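PDB 4R1D: Tle cognate immunity protein 4 C-terminal domain-containing protein from Pseudomonas aeruginosa PAO1, which binds the type VI secretion lipase effector Tle4 as its cognate immunity protein and probably protects the producing cell from that toxin. Local coordinates for residues L81-S86 / T92-T97; G224-V229 / E286-I291. One frame throughout, in Å; residues are numbered along the deposited sequence.

Interaction 1 (L81-S86 / T92-T97)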
loop_
_atom_site.group_PDB
_atom_site.type_symbol
_atom_site.label_atom_id
_atom_site.label_comp_id
_atom_site.label_asym_id
_atom_site.label_seq_id
_atom_site.Cartn_x
_atom_site.Cartn_y
_atom_site.Cartn_z
ATOM N N LEU B 81 24.988 -0.471 -13.361
ATOM C CA LEU B 81 24.997 0.968 -13.168
ATOM C C LEU B 81 24.783 1.240 -11.691
ATOM O O LEU B 81 23.795 0.799 -11.112
ATOM C CB LEU B 81 23.891 1.648 -13.992
ATOM C CG LEU B 81 23.915 1.395 -15.508
ATOM C CD1 LEU B 81 22.717 2.025 -16.206
ATOM C CD2 LEU B 81 25.224 1.901 -16.122
ATOM N N LEU B 82 25.722 1.954 -11.082
ATOM C CA LEU B 82 25.638 2.272 -9.665
ATOM C C LEU B 82 25.330 3.744 -9.494
ATOM O O LEU B 82 26.064 4.613 -9.991
ATOM C CB LEU B 82 26.961 1.932 -8.969
ATOM C CG LEU B 82 26.939 1.980 -7.439
ATOM C CD1 LEU B 82 26.219 0.772 -6.895
ATOM C CD2 LEU B 82 28.375 2.009 -6.918
ATOM N N SER B 83 24.236 4.027 -8.794
ATOM C CA SER B 83 23.816 5.398 -8.529
ATOM C C SER B 83 23.425 5.500 -7.066
ATOM O O SER B 83 23.244 4.482 -6.411
ATOM C CB SER B 83 22.633 5.785 -9.430
ATOM O OG SER B 83 21.508 4.943 -9.190
ATOM N N TRP B 84 23.319 6.718 -6.541
ATOM C CA TRP B 84 22.721 6.905 -5.218
ATOM C C TRP B 84 21.265 6.436 -5.244
ATOM O O TRP B 84 20.581 6.604 -6.246
ATOM C CB TRP B 84 22.803 8.374 -4.790
ATOM C CG TRP B 84 24.176 8.748 -4.316
ATOM C CD1 TRP B 84 25.032 9.641 -4.896
ATOM C CD2 TRP B 84 24.854 8.227 -3.169
ATOM N NE1 TRP B 84 26.205 9.709 -4.175
ATOM C CE2 TRP B 84 26.120 8.848 -3.112
ATOM C CE3 TRP B 84 24.518 7.291 -2.185
ATOM C CZ2 TRP B 84 27.040 8.568 -2.108
ATOM C CZ3 TRP B 84 25.434 7.018 -1.188
ATOM C CH2 TRP B 84 26.680 7.654 -1.157
ATOM N N SER B 85 20.786 5.860 -4.144
ATOM C CA SER B 85 19.427 5.315 -4.125
ATOM C C SER B 85 18.340 6.391 -4.045
ATOM O O SER B 85 17.163 6.114 -4.290
ATOM C CB SER B 85 19.260 4.303 -2.996
ATOM O OG SER B 85 19.410 4.930 -1.747
ATOM N N SER B 86 18.730 7.612 -3.688
ATOM C CA SER B 86 17.844 8.771 -3.761
ATOM C C SER B 86 18.682 10.031 -3.741
ATOM O O SER B 86 19.896 9.975 -3.537
ATOM C CB SER B 86 16.866 8.819 -2.585
ATOM O OG SER B 86 17.481 9.435 -1.464
ATOM N N THR B 92 23.061 3.978 1.091
ATOM C CA THR B 92 22.687 2.970 0.106
ATOM C C THR B 92 22.758 3.491 -1.317
ATOM O O THR B 92 22.442 4.655 -1.597
ATOM C CB THR B 92 21.265 2.396 0.347
ATOM O OG1 THR B 92 20.288 3.439 0.225
ATOM C CG2 THR B 92 21.169 1.752 1.732
ATOM N N TYR B 93 23.190 2.599 -2.204
ATOM C CA TYR B 93 23.199 2.823 -3.635
ATOM C C TYR B 93 22.046 2.054 -4.257
ATOM O O TYR B 93 21.466 1.163 -3.637
ATOM C CB TYR B 93 24.468 2.223 -4.249
ATOM C CG TYR B 93 25.786 2.757 -3.731
ATOM C CD1 TYR B 93 26.035 4.118 -3.657
ATOM C CD2 TYR B 93 26.792 1.888 -3.344
ATOM C CE1 TYR B 93 27.261 4.595 -3.189
ATOM C CE2 TYR B 93 28.006 2.350 -2.881
ATOM C CZ TYR B 93 28.235 3.701 -2.807
ATOM O OH TYR B 93 29.456 4.146 -2.344
ATOM N N LEU B 94 21.740 2.403 -5.500
ATOM C CA LEU B 94 20.968 1.547 -6.373
ATOM C C LEU B 94 21.975 0.903 -7.305
ATOM O O LEU B 94 22.781 1.605 -7.935
ATOM C CB LEU B 94 20.005 2.398 -7.189
ATOM C CG LEU B 94 18.964 1.675 -8.040
ATOM C CD1 LEU B 94 18.097 0.761 -7.164
ATOM C CD2 LEU B 94 18.118 2.711 -8.770
ATOM N N LEU B 95 21.955 -0.423 -7.371
ATOM C CA LEU B 95 22.781 -1.156 -8.321
ATOM C C LEU B 95 21.869 -1.824 -9.337
ATOM O O LEU B 95 21.119 -2.741 -9.007
ATOM C CB LEU B 95 23.637 -2.194 -7.606
ATOM C CG LEU B 95 24.474 -3.100 -8.515
ATOM C CD1 LEU B 95 25.387 -2.262 -9.397
ATOM C CD2 LEU B 95 25.267 -4.104 -7.691
ATOM N N ASP B 96 21.916 -1.321 -10.565
ATOM C CA ASP B 96 21.081 -1.823 -11.656
ATOM C C ASP B 96 21.917 -2.764 -12.533
ATOM O O ASP B 96 22.684 -2.298 -13.380
ATOM C CB ASP B 96 20.590 -0.630 -12.466
ATOM C CG ASP B 96 19.482 -0.983 -13.449
ATOM O OD1 ASP B 96 19.022 -2.128 -13.410
ATOM O OD2 ASP B 96 19.082 -0.089 -14.236
ATOM N N THR B 97 21.792 -4.073 -12.325
ATOM C CA THR B 97 22.627 -5.036 -13.059
ATOM C C THR B 97 21.936 -5.621 -14.283
ATOM O O THR B 97 20.753 -5.981 -14.240
ATOM C CB THR B 97 23.110 -6.218 -12.196
ATOM O OG1 THR B 97 22.003 -7.057 -11.859
ATOM C CG2 THR B 97 23.840 -5.746 -10.921
#

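Interaction 2 (G224-V229 / E286-I291)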
loop_
_atom_site.group_PDB
_atom_site.type_symbol
_atom_site.label_atom_id
_atom_site.label_comp_id
_atom_site.label_asym_id
_atom_site.label_seq_id
_atom_site.Cartn_x
_atom_site.Cartn_y
_atom_site.Cartn_z
ATOM N N GLY B 224 3.716 -30.925 3.818
ATOM C CA GLY B 224 2.726 -29.862 3.709
ATOM C C GLY B 224 1.513 -30.047 4.605
ATOM O O GLY B 224 1.160 -31.167 4.967
ATOM N N GLU B 225 0.877 -28.936 4.975
ATOM C CA GLU B 225 -0.399 -28.977 5.672
ATOM C C GLU B 225 -1.356 -28.061 4.927
ATOM O O GLU B 225 -0.921 -27.123 4.272
ATOM C CB GLU B 225 -0.235 -28.553 7.132
ATOM C CG GLU B 225 0.712 -29.486 7.893
ATOM C CD GLU B 225 0.657 -29.316 9.406
ATOM O OE1 GLU B 225 0.355 -28.199 9.880
ATOM O OE2 GLU B 225 0.921 -30.311 10.119
ATOM N N GLU B 226 -2.649 -28.340 5.004
ATOM C CA GLU B 226 -3.608 -27.579 4.213
ATOM C C GLU B 226 -4.855 -27.217 4.997
ATOM O O GLU B 226 -5.201 -27.863 5.979
ATOM C CB GLU B 226 -4.002 -28.361 2.957
ATOM C CG GLU B 226 -4.902 -29.534 3.247
ATOM C CD GLU B 226 -5.171 -30.387 2.020
ATOM O OE1 GLU B 226 -4.830 -29.960 0.891
ATOM O OE2 GLU B 226 -5.719 -31.492 2.197
ATOM N N TYR B 227 -5.540 -26.188 4.519
ATOM C CA TYR B 227 -6.758 -25.717 5.125
ATOM C C TYR B 227 -7.590 -25.260 3.945
ATOM O O TYR B 227 -7.163 -24.399 3.181
ATOM C CB TYR B 227 -6.437 -24.535 6.057
ATOM C CG TYR B 227 -7.379 -24.381 7.230
ATOM C CD1 TYR B 227 -8.744 -24.566 7.081
ATOM C CD2 TYR B 227 -6.895 -24.059 8.488
ATOM C CE1 TYR B 227 -9.610 -24.423 8.160
ATOM C CE2 TYR B 227 -7.751 -23.914 9.574
ATOM C CZ TYR B 227 -9.109 -24.098 9.399
ATOM O OH TYR B 227 -9.971 -23.963 10.465
ATOM N N LEU B 228 -8.766 -25.851 3.770
ATOM C CA LEU B 228 -9.562 -25.611 2.571
ATOM C C LEU B 228 -10.958 -25.151 2.961
ATOM O O LEU B 228 -11.671 -25.870 3.663
ATOM C CB LEU B 228 -9.688 -26.910 1.752
ATOM C CG LEU B 228 -8.638 -27.279 0.700
ATOM C CD1 LEU B 228 -7.216 -27.171 1.193
ATOM C CD2 LEU B 228 -8.908 -28.689 0.173
ATOM N N VAL B 229 -11.357 -23.964 2.516
ATOM C CA VAL B 229 -12.683 -23.473 2.860
ATOM C C VAL B 229 -13.461 -23.065 1.612
ATOM O O VAL B 229 -12.880 -22.802 0.564
ATOM C CB VAL B 229 -12.621 -22.299 3.870
ATOM C CG1 VAL B 229 -11.759 -22.682 5.080
ATOM C CG2 VAL B 229 -12.087 -21.046 3.209
ATOM N N GLU B 286 -10.610 -31.733 -6.833
ATOM C CA GLU B 286 -9.893 -32.582 -7.780
ATOM C C GLU B 286 -8.747 -31.826 -8.453
ATOM O O GLU B 286 -7.611 -32.321 -8.530
ATOM C CB GLU B 286 -10.850 -33.120 -8.845
ATOM C CG GLU B 286 -10.185 -34.036 -9.871
ATOM C CD GLU B 286 -11.175 -34.572 -10.898
ATOM O OE1 GLU B 286 -11.762 -33.761 -11.652
ATOM O OE2 GLU B 286 -11.368 -35.805 -10.935
ATOM N N LEU B 287 -9.052 -30.630 -8.941
ATOM C CA LEU B 287 -8.046 -29.799 -9.588
ATOM C C LEU B 287 -6.959 -29.447 -8.577
ATOM O O LEU B 287 -5.781 -29.618 -8.838
ATOM C CB LEU B 287 -8.680 -28.536 -10.190
ATOM C CG LEU B 287 -7.722 -27.605 -10.945
ATOM C CD1 LEU B 287 -7.071 -28.309 -12.139
ATOM C CD2 LEU B 287 -8.406 -26.313 -11.376
ATOM N N TRP B 288 -7.377 -28.958 -7.415
ATOM C CA TRP B 288 -6.460 -28.671 -6.312
ATOM C C TRP B 288 -5.507 -29.838 -6.004
ATOM O O TRP B 288 -4.290 -29.680 -6.033
ATOM C CB TRP B 288 -7.288 -28.315 -5.078
ATOM C CG TRP B 288 -6.524 -28.236 -3.786
ATOM C CD1 TRP B 288 -6.546 -29.145 -2.767
ATOM C CD2 TRP B 288 -5.658 -27.178 -3.363
ATOM N NE1 TRP B 288 -5.741 -28.723 -1.732
ATOM C CE2 TRP B 288 -5.188 -27.514 -2.073
ATOM C CE3 TRP B 288 -5.238 -25.974 -3.945
ATOM C CZ2 TRP B 288 -4.320 -26.687 -1.352
ATOM C CZ3 TRP B 288 -4.370 -25.153 -3.229
ATOM C CH2 TRP B 288 -3.920 -25.518 -1.948
ATOM N N ASP B 289 -6.055 -31.009 -5.704
ATOM C CA ASP B 289 -5.222 -32.160 -5.379
ATOM C C ASP B 289 -4.282 -32.535 -6.511
ATOM O O ASP B 289 -3.118 -32.869 -6.282
ATOM C CB ASP B 289 -6.072 -33.379 -5.009
ATOM C CG ASP B 289 -6.673 -33.274 -3.625
ATOM O OD1 ASP B 289 -6.040 -32.648 -2.756
ATOM O OD2 ASP B 289 -7.777 -33.818 -3.410
ATOM N N THR B 290 -4.788 -32.488 -7.734
ATOM C CA THR B 290 -3.980 -32.892 -8.880
ATOM C C THR B 290 -2.755 -31.982 -9.036
ATOM O O THR B 290 -1.631 -32.455 -9.225
ATOM C CB THR B 290 -4.830 -32.935 -10.167
ATOM O OG1 THR B 290 -5.950 -33.811 -9.956
ATOM C CG2 THR B 290 -4.002 -33.437 -11.353
ATOM N N ILE B 291 -2.969 -30.675 -8.930
ATOM C CA ILE B 291 -1.851 -29.736 -8.991
ATOM C C ILE B 291 -0.885 -29.877 -7.814
ATOM O O ILE B 291 0.324 -29.986 -8.000
ATOM C CB ILE B 291 -2.333 -28.278 -9.074
ATOM C CG1 ILE B 291 -3.025 -28.017 -10.410
ATOM C CG2 ILE B 291 -1.153 -27.333 -8.942
ATOM C CD1 ILE B 291 -3.628 -26.631 -10.515
#

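Interaction 1 (L81-S86 / T92-T97)
Y93 is flanked by two residues of the facing strand, L82 and W84, which meet its ring differently. L82 lays CD2 over one face of the phenol ring, a CH-pi contact 4.1 Å from CD2 to the centroid of the Y93 ring and close to the ring normal. The other branch, CD1, reaches back to Y93 CB at 3.5 Å and also touches L95. L82 reaches both because CG stands anti to its backbone N (chi1 -170°), which swings the two methyls across the strand gap. The indole of W84 meets Y93 obliquely, planes at 48°, with Y93 CE1 above the six-membered ring 3.6 Å from W84 CZ3. At the rim of the same indole, W84 CE3 lies 3.4 Å from T92 O, near the ring plane.

On the other face of the strands, S83 OG rests against L94 CB, and helix 42-58 covers this side through L52 and W56; the carboxylate of D96 is hydrogen-bonded to Y98 and forms a salt bridge with R109. The backbones are held by paired bonds at L81/D96 and S83/L94, the shortest from L94 N to S83 O (2.7 Å). Near the turn, S85 N makes a longer bond to T92 O, while the hydroxyls S85 OG and T92 OG1 approach to 2.6 Å. T92 OG1 is also hydrogen-bonded to D406 of the partner chain, so this end of the pairing lies at the interface of the complex. The whole is an antiparallel beta hairpin within the Tli4 N-terminal domain, connected by the seven-residue loop 85-91.

Interaction 2 (G224-V229 / E286-I291)
The indole N-H of W288 points at the carboxylate of E226, and this bond is the one polar link between helix segment 286-291 and strand segment 224-229. It spans 3.0 Å from W288 NE1 to E226 OE1 and is nearly straight, 166° at the hydrogen. The oxygen lies in the plane of the indole, at its edge, whereas the nitrogen approaches OE1 on the syn side but 32° out of the carboxylate plane. Beside the bond, L228 sets both methyls against the pyrrole part of the ring: CD1 comes to 3.6 Å from W288 NE1, and L228 CD2 to 3.8 Å from W288 CD1. The tryptophan spans the gap because its CG is anti to the backbone N (chi1 169°), which directs the ring from the helix toward the strand.

Further out, the buried carboxylate has other partners that fix its rotation. H217 ND1 is hydrogen-bonded to the same OE1, and R213 forms a salt bridge with OE2. R213 also pairs with D289, one residue along the helix; its charge probably offsets the proximity of the two acids, whose E226 OE1 and D289 OD1 lie 4.7 Å apart. F241 meets the indole edge-to-face, and W243 packs on both W288 and E226. Helix 281-292 thus lies over strand 225-233, which pairs with strands 209-214 and 236-245, while helix 191-205 packs against Y227, whose side chain leaves the strand away from W288.

Overall arrangement
From the N terminus the chain runs through four strands (7-11 to 33-38), helix 42-58 and strand 68-73 before interaction 1 closes, a local contact with five residues between its segments, within the Tli4 N-terminal domain. Only after this does interaction 2 open, at 224-229, in the C-terminal domain; it closes at 286-291, across 56 intervening residues that include strands 236-245 and 256-263. The two follow in series, so neither nests in nor crosses the other. The centres of interactions 1 and 2 lie about 42 Å apart, on opposite sides of the chain's centre, without touching. Interaction 1 joins sequential strands, whereas interaction 2 brings a late helix back onto an earlier strand of the C-terminal part.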